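Local coordinates for protein coclaurine N-methyltransferase (PDB 6GKV) that catalyses the N-methylation of coclaurine and probably of related tetrahydroisoquinolines, with S-adenosyl-L-methionine as methyl donor, in plant alkaloid biosynthesis, at residues D129-V141 against Y162-V175. Residues are numbered along the deposited sequence; the frame is centred on the assembly and turned at random.
Sequences DLGCGQGALTLHV and YIEEESRRRNLLNV. With SAH (S-adenosyl-L-homocysteine), chain C.
At chi1 -71°, Ile-163 holds CG1 beside its backbone N, from where CD1 reaches the glycine-rich turn, while CG2, anti to that N, faces Leu-139 CD2 at 4.0 Å. The two side chains cross obliquely between helices 136-143 and 157-168, and Leu-139 CD2 also rests on CB of Ser-167 and CG2 of Val-175. At the turn, Ile-163 CD1 lies 3.6 Å from SG of Cys-132 and equally near the backbone N of Gly-135. Here the backbones draw close, and a CB on Gly-135, the N-cap residue, would run into Ile-163 CG1. Alongside, Tyr-162 brings its ring edge to the carbonyl O of Gln-134, which lies in the ring plane 3.6 Å from CD2. Further along, Thr-138 sets CG2 against Val-175 CG1, while its OG1 donates to OD2 of Asp-129 at 3.0 Å, tying the helix back to strand 126-130.

At the outer end the guanidinium of Arg-170 lies with one face over Leu-139 CD1, and NH1 comes 3.5 Å from Leu-139 CB. NE and NH2 grip Glu-166 side-on, both bonding to OE1, with NH2 at 2.8 Å in a salt bridge; NH1 reaches Gln-143. Were Arg-170 cut back to an alanine, the Glu-166 carboxylate would probably be left without its mate and Leu-139 CD1 without the flat group lying over it. Just beyond, Asn-171 takes positive phi as the C-prime residue of a Schellman motif that closes helix 157-168.

On its other side the turn serves the cofactor product: Gly-131 O accepts from the amino N of S-adenosyl-L-homocysteine, and Gly-133 lies against its ribose. Strand, glycine-rich turn and helix, with the axes of segments 136-141 and 162-168 crossing at -24°, are characteristic of the Rossmann-like fold of S-adenosyl-L-methionine-dependent methyltransferases.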
ATOM      1  N   ASP A 129      24.804   7.630   5.416  1.00 58.70           N
ATOM      2  CA  ASP A 129      23.812   8.673   5.209  1.00 51.87           C
ATOM      3  C   ASP A 129      23.792   9.080   3.738  1.00 52.45           C
ATOM      4  O   ASP A 129      24.600   9.902   3.304  1.00 53.24           O
ATOM      5  CB  ASP A 129      24.121   9.863   6.116  1.00 55.75           C
ATOM      6  CG  ASP A 129      23.073  10.948   6.036  1.00 68.44           C
ATOM      7  OD1 ASP A 129      21.953  10.671   5.566  1.00 75.01           O
ATOM      8  OD2 ASP A 129      23.365  12.078   6.475  1.00 72.36           O
ATOM      9  N   LEU A 130      22.871   8.488   2.974  1.00 49.05           N
ATOM     10  CA  LEU A 130      22.798   8.717   1.533  1.00 46.34           C
ATOM     11  C   LEU A 130      22.055   9.999   1.208  1.00 51.41           C
ATOM     12  O   LEU A 130      20.861  10.127   1.496  1.00 49.14           O
ATOM     13  CB  LEU A 130      22.128   7.539   0.821  1.00 48.14           C
ATOM     14  CG  LEU A 130      22.966   6.263   0.742  1.00 47.15           C
ATOM     15  CD1 LEU A 130      22.219   5.142   0.045  1.00 47.85           C
ATOM     16  CD2 LEU A 130      24.262   6.559   0.022  1.00 48.89           C
ATOM     17  N   GLY A 131      22.773  10.944   0.601  1.00 47.08           N
ATOM     18  CA  GLY A 131      22.203  12.228   0.263  1.00 42.21           C
ATOM     19  C   GLY A 131      22.093  13.084   1.509  1.00 45.81           C
ATOM     20  O   GLY A 131      21.012  13.552   1.873  1.00 48.11           O
ATOM     21  N   CYS A 132      23.242  13.317   2.128  1.00 42.64           N
ATOM     22  CA  CYS A 132      23.346  13.847   3.479  1.00 41.75           C
ATOM     23  C   CYS A 132      23.032  15.331   3.684  1.00 50.93           C
ATOM     24  O   CYS A 132      22.982  15.803   4.833  1.00 50.02           O
ATOM     25  CB  CYS A 132      24.763  13.591   3.973  1.00 47.17           C
ATOM     26  SG  CYS A 132      25.971  14.437   2.964  1.00 64.67           S
ATOM     27  N   GLY A 133      22.864  16.077   2.594  1.00 57.69           N
ATOM     28  CA  GLY A 133      22.653  17.514   2.698  1.00 56.46           C
ATOM     29  C   GLY A 133      23.823  18.206   3.375  1.00 57.99           C
ATOM     30  O   GLY A 133      24.973  18.000   2.999  1.00 63.97           O
ATOM     31  N   GLN A 134      23.533  19.022   4.382  1.00 55.46           N
ATOM     32  CA  GLN A 134      24.584  19.623   5.195  1.00 54.38           C
ATOM     33  C   GLN A 134      24.841  18.805   6.462  1.00 57.74           C
ATOM     34  O   GLN A 134      25.335  19.322   7.464  1.00 63.48           O
ATOM     35  CB  GLN A 134      24.233  21.065   5.547  1.00 59.69           C
ATOM     36  CG  GLN A 134      24.388  22.019   4.376  1.00 76.28           C
ATOM     37  CD  GLN A 134      23.308  21.837   3.323  1.00 88.13           C
ATOM     38  OE1 GLN A 134      22.180  21.454   3.636  1.00 86.07           O
ATOM     39  NE2 GLN A 134      23.654  22.104   2.064  1.00 90.42           N
ATOM     40  N   GLY A 135      24.488  17.525   6.406  1.00 58.34           N
ATOM     41  CA  GLY A 135      24.882  16.579   7.430  1.00 57.70           C
ATOM     42  C   GLY A 135      24.206  16.702   8.777  1.00 65.07           C
ATOM     43  O   GLY A 135      24.751  16.228   9.776  1.00 66.21           O
ATOM     44  N   ALA A 136      23.023  17.319   8.804  1.00 68.02           N
ATOM     45  CA  ALA A 136      22.231  17.427  10.028  1.00 59.82           C
ATOM     46  C   ALA A 136      22.143  16.081  10.750  1.00 56.12           C
ATOM     47  O   ALA A 136      22.326  16.008  11.978  1.00 53.04           O
ATOM     48  CB  ALA A 136      20.853  17.948   9.714  1.00 61.66           C
ATOM     49  N   LEU A 137      21.900  15.019   9.981  1.00 50.14           N
ATOM     50  CA  LEU A 137      21.782  13.672  10.547  1.00 55.80           C
ATOM     51  C   LEU A 137      23.139  13.044  10.845  1.00 60.99           C
ATOM     52  O   LEU A 137      23.326  12.446  11.903  1.00 67.91           O
ATOM     53  CB  LEU A 137      20.992  12.763   9.609  1.00 54.61           C
ATOM     54  CG  LEU A 137      20.756  11.306  10.028  1.00 60.48           C
ATOM     55  CD1 LEU A 137      20.000  11.190  11.368  1.00 50.00           C
ATOM     56  CD2 LEU A 137      20.004  10.582   8.919  1.00 61.77           C
ATOM     57  N   THR A 138      24.081  13.180   9.913  1.00 61.75           N
ATOM     58  CA  THR A 138      25.433  12.658  10.104  1.00 60.79           C
ATOM     59  C   THR A 138      26.029  13.158  11.411  1.00 63.04           C
ATOM     60  O   THR A 138      26.442  12.364  12.251  1.00 70.79           O
ATOM     61  CB  THR A 138      26.358  13.047   8.936  1.00 63.05           C
ATOM     62  OG1 THR A 138      26.008  12.275   7.785  1.00 68.34           O
ATOM     63  CG2 THR A 138      27.813  12.778   9.284  1.00 56.91           C
ATOM     64  N   LEU A 139      26.044  14.473  11.586  1.00 63.16           N
ATOM     65  CA  LEU A 139      26.654  15.084  12.763  1.00 64.23           C
ATOM     66  C   LEU A 139      25.938  14.679  14.052  1.00 60.58           C
ATOM     67  O   LEU A 139      26.561  14.498  15.100  1.00 60.30           O
ATOM     68  CB  LEU A 139      26.662  16.607  12.612  1.00 59.83           C
ATOM     69  CG  LEU A 139      27.316  17.038  11.301  1.00 63.80           C
ATOM     70  CD1 LEU A 139      27.332  18.574  11.103  1.00 59.20           C
ATOM     71  CD2 LEU A 139      28.719  16.434  11.236  1.00 62.99           C
ATOM     72  N   HIS A 140      24.623  14.540  13.960  1.00 52.84           N
ATOM     73  CA  HIS A 140      23.795  14.244  15.120  1.00 58.17           C
ATOM     74  C   HIS A 140      24.033  12.817  15.600  1.00 64.16           C
ATOM     75  O   HIS A 140      24.250  12.575  16.791  1.00 67.31           O
ATOM     76  CB  HIS A 140      22.319  14.459  14.777  1.00 54.36           C
ATOM     77  CG  HIS A 140      21.378  14.154  15.902  1.00 63.38           C
ATOM     78  ND1 HIS A 140      20.818  12.907  16.088  1.00 55.96           N
ATOM     79  CD2 HIS A 140      20.884  14.943  16.886  1.00 68.62           C
ATOM     80  CE1 HIS A 140      20.021  12.938  17.143  1.00 56.35           C
ATOM     81  NE2 HIS A 140      20.045  14.159  17.646  1.00 67.62           N
ATOM     82  N   VAL A 141      23.990  11.874  14.665  1.00 65.10           N
ATOM     83  CA  VAL A 141      24.267  10.478  14.980  1.00 68.38           C
ATOM     84  C   VAL A 141      25.722  10.325  15.424  1.00 75.65           C
ATOM     85  O   VAL A 141      26.009   9.616  16.392  1.00 75.47           O
ATOM     86  CB  VAL A 141      23.977   9.553  13.767  1.00 62.64           C
ATOM     87  CG1 VAL A 141      24.508   8.142  13.998  1.00 60.24           C
ATOM     88  CG2 VAL A 141      22.492   9.523  13.472  1.00 62.95           C
ATOM     89  N   TYR A 162      31.141  21.552   4.092  1.00 75.77           N
ATOM     90  CA  TYR A 162      30.674  21.997   5.382  1.00 72.71           C
ATOM     91  C   TYR A 162      30.784  20.918   6.445  1.00 73.93           C
ATOM     92  O   TYR A 162      31.029  21.214   7.621  1.00 78.97           O
ATOM     93  CB  TYR A 162      29.223  22.479   5.274  1.00 62.67           C
ATOM     94  CG  TYR A 162      28.659  22.836   6.616  1.00 62.11           C
ATOM     95  CD1 TYR A 162      29.024  24.014   7.238  1.00 56.96           C
ATOM     96  CD2 TYR A 162      27.781  21.985   7.271  1.00 61.81           C
ATOM     97  CE1 TYR A 162      28.523  24.347   8.472  1.00 60.94           C
ATOM     98  CE2 TYR A 162      27.278  22.305   8.510  1.00 63.29           C
ATOM     99  CZ  TYR A 162      27.655  23.489   9.110  1.00 64.27           C
ATOM    100  OH  TYR A 162      27.150  23.818  10.350  1.00 70.88           O
ATOM    101  N   ILE A 163      30.610  19.665   6.047  1.00 61.49           N
ATOM    102  CA  ILE A 163      30.525  18.616   7.048  1.00 63.54           C
ATOM    103  C   ILE A 163      31.907  18.348   7.627  1.00 71.99           C
ATOM    104  O   ILE A 163      32.100  18.427   8.835  1.00 80.71           O
ATOM    105  CB  ILE A 163      29.899  17.339   6.464  1.00 54.81           C
ATOM    106  CG1 ILE A 163      28.408  17.592   6.221  1.00 46.13           C
ATOM    107  CG2 ILE A 163      30.054  16.192   7.423  1.00 58.32           C
ATOM    108  CD1 ILE A 163      27.744  16.606   5.300  1.00 42.18           C
ATOM    109  N   GLU A 164      32.874  18.079   6.760  1.00 69.77           N
ATOM    110  CA  GLU A 164      34.221  17.764   7.206  1.00 78.85           C
ATOM    111  C   GLU A 164      34.781  18.851   8.122  1.00 82.40           C
ATOM    112  O   GLU A 164      35.440  18.561   9.125  1.00 83.10           O
ATOM    113  CB  GLU A 164      35.128  17.549   5.993  1.00 82.45           C
ATOM    114  CG  GLU A 164      34.771  16.282   5.225  1.00 82.87           C
ATOM    115  CD  GLU A 164      35.775  15.924   4.150  1.00 82.17           C
ATOM    116  OE1 GLU A 164      36.530  16.820   3.708  1.00 82.80           O
ATOM    117  OE2 GLU A 164      35.810  14.733   3.762  1.00 77.16           O
ATOM    118  N   GLU A 165      34.489  20.102   7.788  1.00 81.25           N
ATOM    119  CA  GLU A 165      34.965  21.223   8.577  1.00 84.38           C
ATOM    120  C   GLU A 165      34.243  21.309   9.919  1.00 82.85           C
ATOM    121  O   GLU A 165      34.876  21.406  10.978  1.00 77.35           O
ATOM    122  CB  GLU A 165      34.801  22.516   7.785  1.00 90.24           C
ATOM    123  CG  GLU A 165      35.402  22.417   6.388  1.00100.69           C
ATOM    124  CD  GLU A 165      36.282  23.595   6.031  1.00108.80           C
ATOM    125  OE1 GLU A 165      36.080  24.681   6.617  1.00116.66           O
ATOM    126  OE2 GLU A 165      37.179  23.431   5.172  1.00108.11           O
ATOM    127  N   GLU A 166      32.916  21.243   9.874  1.00 85.18           N
ATOM    128  CA  GLU A 166      32.116  21.378  11.081  1.00 90.15           C
ATOM    129  C   GLU A 166      32.108  20.106  11.925  1.00 97.17           C
ATOM    130  O   GLU A 166      31.500  20.085  12.996  1.00 94.52           O
ATOM    131  CB  GLU A 166      30.685  21.780  10.728  1.00 85.09           C
ATOM    132  CG  GLU A 166      30.361  23.212  11.105  1.00 87.58           C
ATOM    133  CD  GLU A 166      30.011  23.368  12.566  1.00 89.58           C
ATOM    134  OE1 GLU A 166      28.924  22.909  12.964  1.00 84.56           O
ATOM    135  OE2 GLU A 166      30.821  23.953  13.317  1.00 94.60           O
ATOM    136  N   SER A 167      32.784  19.056  11.455  1.00 98.99           N
ATOM    137  CA  SER A 167      32.873  17.797  12.210  1.00 99.21           C
ATOM    138  C   SER A 167      34.185  17.693  12.995  1.00 95.31           C
ATOM    139  O   SER A 167      34.250  16.998  14.007  1.00 96.18           O
ATOM    140  CB  SER A 167      32.720  16.578  11.286  1.00 93.85           C
ATOM    141  OG  SER A 167      33.735  16.547  10.297  1.00 98.34           O
ATOM    142  N   ARG A 168      35.226  18.373  12.525  1.00 84.45           N
ATOM    143  CA  ARG A 168      36.442  18.478  13.308  1.00 80.44           C
ATOM    144  C   ARG A 168      36.282  19.655  14.253  1.00 76.70           C
ATOM    145  O   ARG A 168      36.869  19.689  15.334  1.00 78.53           O
ATOM    146  CB  ARG A 168      37.675  18.652  12.423  1.00 86.55           C
ATOM    147  CG  ARG A 168      38.672  17.517  12.567  1.00 92.42           C
ATOM    148  CD  ARG A 168      40.095  17.962  12.240  1.00102.92           C
ATOM    149  NE  ARG A 168      41.038  16.848  12.337  1.00107.72           N
ATOM    150  CZ  ARG A 168      42.329  16.927  12.036  1.00108.34           C
ATOM    151  NH1 ARG A 168      42.859  18.065  11.622  1.00107.71           N
ATOM    152  NH2 ARG A 168      43.096  15.859  12.158  1.00113.16           N
ATOM    153  N   ARG A 169      35.469  20.619  13.836  1.00 78.11           N
ATOM    154  CA  ARG A 169      35.187  21.788  14.657  1.00 82.50           C
ATOM    155  C   ARG A 169      34.381  21.408  15.908  1.00 95.05           C
ATOM    156  O   ARG A 169      34.422  22.122  16.914  1.00 99.94           O
ATOM    157  CB  ARG A 169      34.445  22.847  13.840  1.00 70.50           C
ATOM    158  N   ARG A 170      33.655  20.290  15.845  1.00 96.08           N
ATOM    159  CA  ARG A 170      32.902  19.784  17.001  1.00 91.22           C
ATOM    160  C   ARG A 170      33.620  18.592  17.628  1.00 86.42           C
ATOM    161  O   ARG A 170      33.068  17.896  18.484  1.00 78.21           O
ATOM    162  CB  ARG A 170      31.475  19.391  16.608  1.00 86.27           C
ATOM    163  CG  ARG A 170      30.553  20.556  16.260  1.00 86.05           C
ATOM    164  CD  ARG A 170      29.122  20.072  16.015  1.00 80.61           C
ATOM    165  NE  ARG A 170      28.423  20.896  15.030  1.00 80.60           N
ATOM    166  CZ  ARG A 170      27.288  20.545  14.434  1.00 83.75           C
ATOM    167  NH1 ARG A 170      26.721  19.382  14.728  1.00 85.55           N
ATOM    168  NH2 ARG A 170      26.716  21.353  13.549  1.00 80.91           N
ATOM    169  N   ASN A 171      34.855  18.376  17.184  1.00 94.14           N
ATOM    170  CA  ASN A 171      35.728  17.329  17.713  1.00 95.49           C
ATOM    171  C   ASN A 171      35.106  15.947  17.570  1.00 98.96           C
ATOM    172  O   ASN A 171      34.793  15.292  18.566  1.00100.56           O
ATOM    173  CB  ASN A 171      36.071  17.609  19.177  1.00 87.81           C
ATOM    174  CG  ASN A 171      37.232  16.778  19.671  1.00 85.04           C
ATOM    175  OD1 ASN A 171      37.799  15.968  18.932  1.00 83.58           O
ATOM    176  ND2 ASN A 171      37.606  16.985  20.925  1.00 82.88           N
ATOM    177  N   LEU A 172      34.929  15.514  16.324  1.00 97.24           N
ATOM    178  CA  LEU A 172      34.307  14.225  16.035  1.00 91.14           C
ATOM    179  C   LEU A 172      35.206  13.311  15.203  1.00 96.30           C
ATOM    180  O   LEU A 172      35.615  13.660  14.091  1.00 94.82           O
ATOM    181  CB  LEU A 172      32.964  14.422  15.316  1.00 77.24           C
ATOM    182  CG  LEU A 172      31.764  14.954  16.113  1.00 67.83           C
ATOM    183  CD1 LEU A 172      30.577  15.218  15.204  1.00 61.71           C
ATOM    184  CD2 LEU A 172      31.356  13.997  17.215  1.00 65.13           C
ATOM    185  N   LEU A 173      35.511  12.139  15.758  1.00 96.19           N
ATOM    186  CA  LEU A 173      36.173  11.081  15.005  1.00 96.54           C
ATOM    187  C   LEU A 173      35.284  10.646  13.852  1.00 96.83           C
ATOM    188  O   LEU A 173      35.627  10.800  12.680  1.00 96.28           O
ATOM    189  CB  LEU A 173      36.484   9.871  15.913  1.00 94.61           C
ATOM    190  CG  LEU A 173      37.235   8.621  15.398  1.00 90.46           C
ATOM    191  CD1 LEU A 173      37.854   7.855  16.555  1.00 92.60           C
ATOM    192  CD2 LEU A 173      36.366   7.663  14.574  1.00 85.93           C
ATOM    193  N   ASN A 174      34.116  10.135  14.226  1.00 94.13           N
ATOM    194  CA  ASN A 174      33.308   9.239  13.405  1.00 93.02           C
ATOM    195  C   ASN A 174      33.086   9.648  11.964  1.00 96.46           C
ATOM    196  O   ASN A 174      33.079   8.801  11.068  1.00105.69           O
ATOM    197  CB  ASN A 174      31.950   9.074  14.060  1.00 90.71           C
ATOM    198  CG  ASN A 174      32.024   9.181  15.554  1.00 98.72           C
ATOM    199  OD1 ASN A 174      31.280   9.951  16.159  1.00 95.93           O
ATOM    200  ND2 ASN A 174      32.916   8.402  16.170  1.00106.00           N
ATOM    201  N   VAL A 175      32.890  10.941  11.742  1.00 85.61           N
ATOM    202  CA  VAL A 175      32.392  11.395  10.457  1.00 77.71           C
ATOM    203  C   VAL A 175      33.396  11.207   9.341  1.00 72.99           C
ATOM    204  O   VAL A 175      34.542  11.627   9.437  1.00 74.73           O
ATOM    205  CB  VAL A 175      31.989  12.867  10.486  1.00 72.54           C
ATOM    206  CG1 VAL A 175      31.397  13.257   9.141  1.00 67.08           C
ATOM    207  CG2 VAL A 175      31.004  13.114  11.608  1.00 72.30           C
TER
HETATM  208  N   SAH C 501      19.196  14.495   3.378  1.00 52.43           N
HETATM  209  CA  SAH C 501      19.472  15.908   3.593  1.00 58.27           C
HETATM  210  CB  SAH C 501      19.091  16.730   2.370  1.00 61.14           C
HETATM  211  CG  SAH C 501      17.887  16.228   1.578  1.00 62.33           C
HETATM  212  SD  SAH C 501      17.692  17.154   0.030  1.00 71.02           S
HETATM  213  C   SAH C 501      18.736  16.448   4.810  1.00 56.36           C
HETATM  214  O   SAH C 501      17.806  15.784   5.269  1.00 58.08           O
HETATM  215  OXT SAH C 501      19.047  17.530   5.337  1.00 51.87           O
HETATM  216  C5' SAH C 501      18.337  15.805  -0.999  1.00 53.42           C
HETATM  217  C4' SAH C 501      19.825  15.499  -0.788  1.00 68.55           C
HETATM  218  O4' SAH C 501      20.246  14.467  -1.666  1.00 70.32           O
HETATM  219  C3' SAH C 501      20.720  16.698  -1.068  1.00 76.99           C
HETATM  220  O3' SAH C 501      21.789  16.686  -0.157  1.00 82.08           O
HETATM  221  C2' SAH C 501      21.301  16.450  -2.438  1.00 71.42           C
HETATM  222  O2' SAH C 501      22.592  17.006  -2.490  1.00 71.09           O
HETATM  223  C1' SAH C 501      21.308  14.923  -2.496  1.00 67.04           C
HETATM  224  N9  SAH C 501      21.186  14.387  -3.871  1.00 62.24           N
HETATM  225  C8  SAH C 501      20.238  14.683  -4.828  1.00 66.04           C
HETATM  226  N7  SAH C 501      20.512  13.959  -5.943  1.00 65.32           N
HETATM  227  C5  SAH C 501      21.624  13.205  -5.714  1.00 60.28           C
HETATM  228  C6  SAH C 501      22.346  12.299  -6.499  1.00 69.53           C
HETATM  229  N6  SAH C 501      21.976  12.022  -7.752  1.00 75.98           N
HETATM  230  N1  SAH C 501      23.465  11.685  -5.966  1.00 67.44           N
HETATM  231  C2  SAH C 501      23.866  11.971  -4.672  1.00 60.64           C
HETATM  232  N3  SAH C 501      23.149  12.864  -3.902  1.00 50.05           N
HETATM  233  C4  SAH C 501      22.051  13.471  -4.417  1.00 51.24           C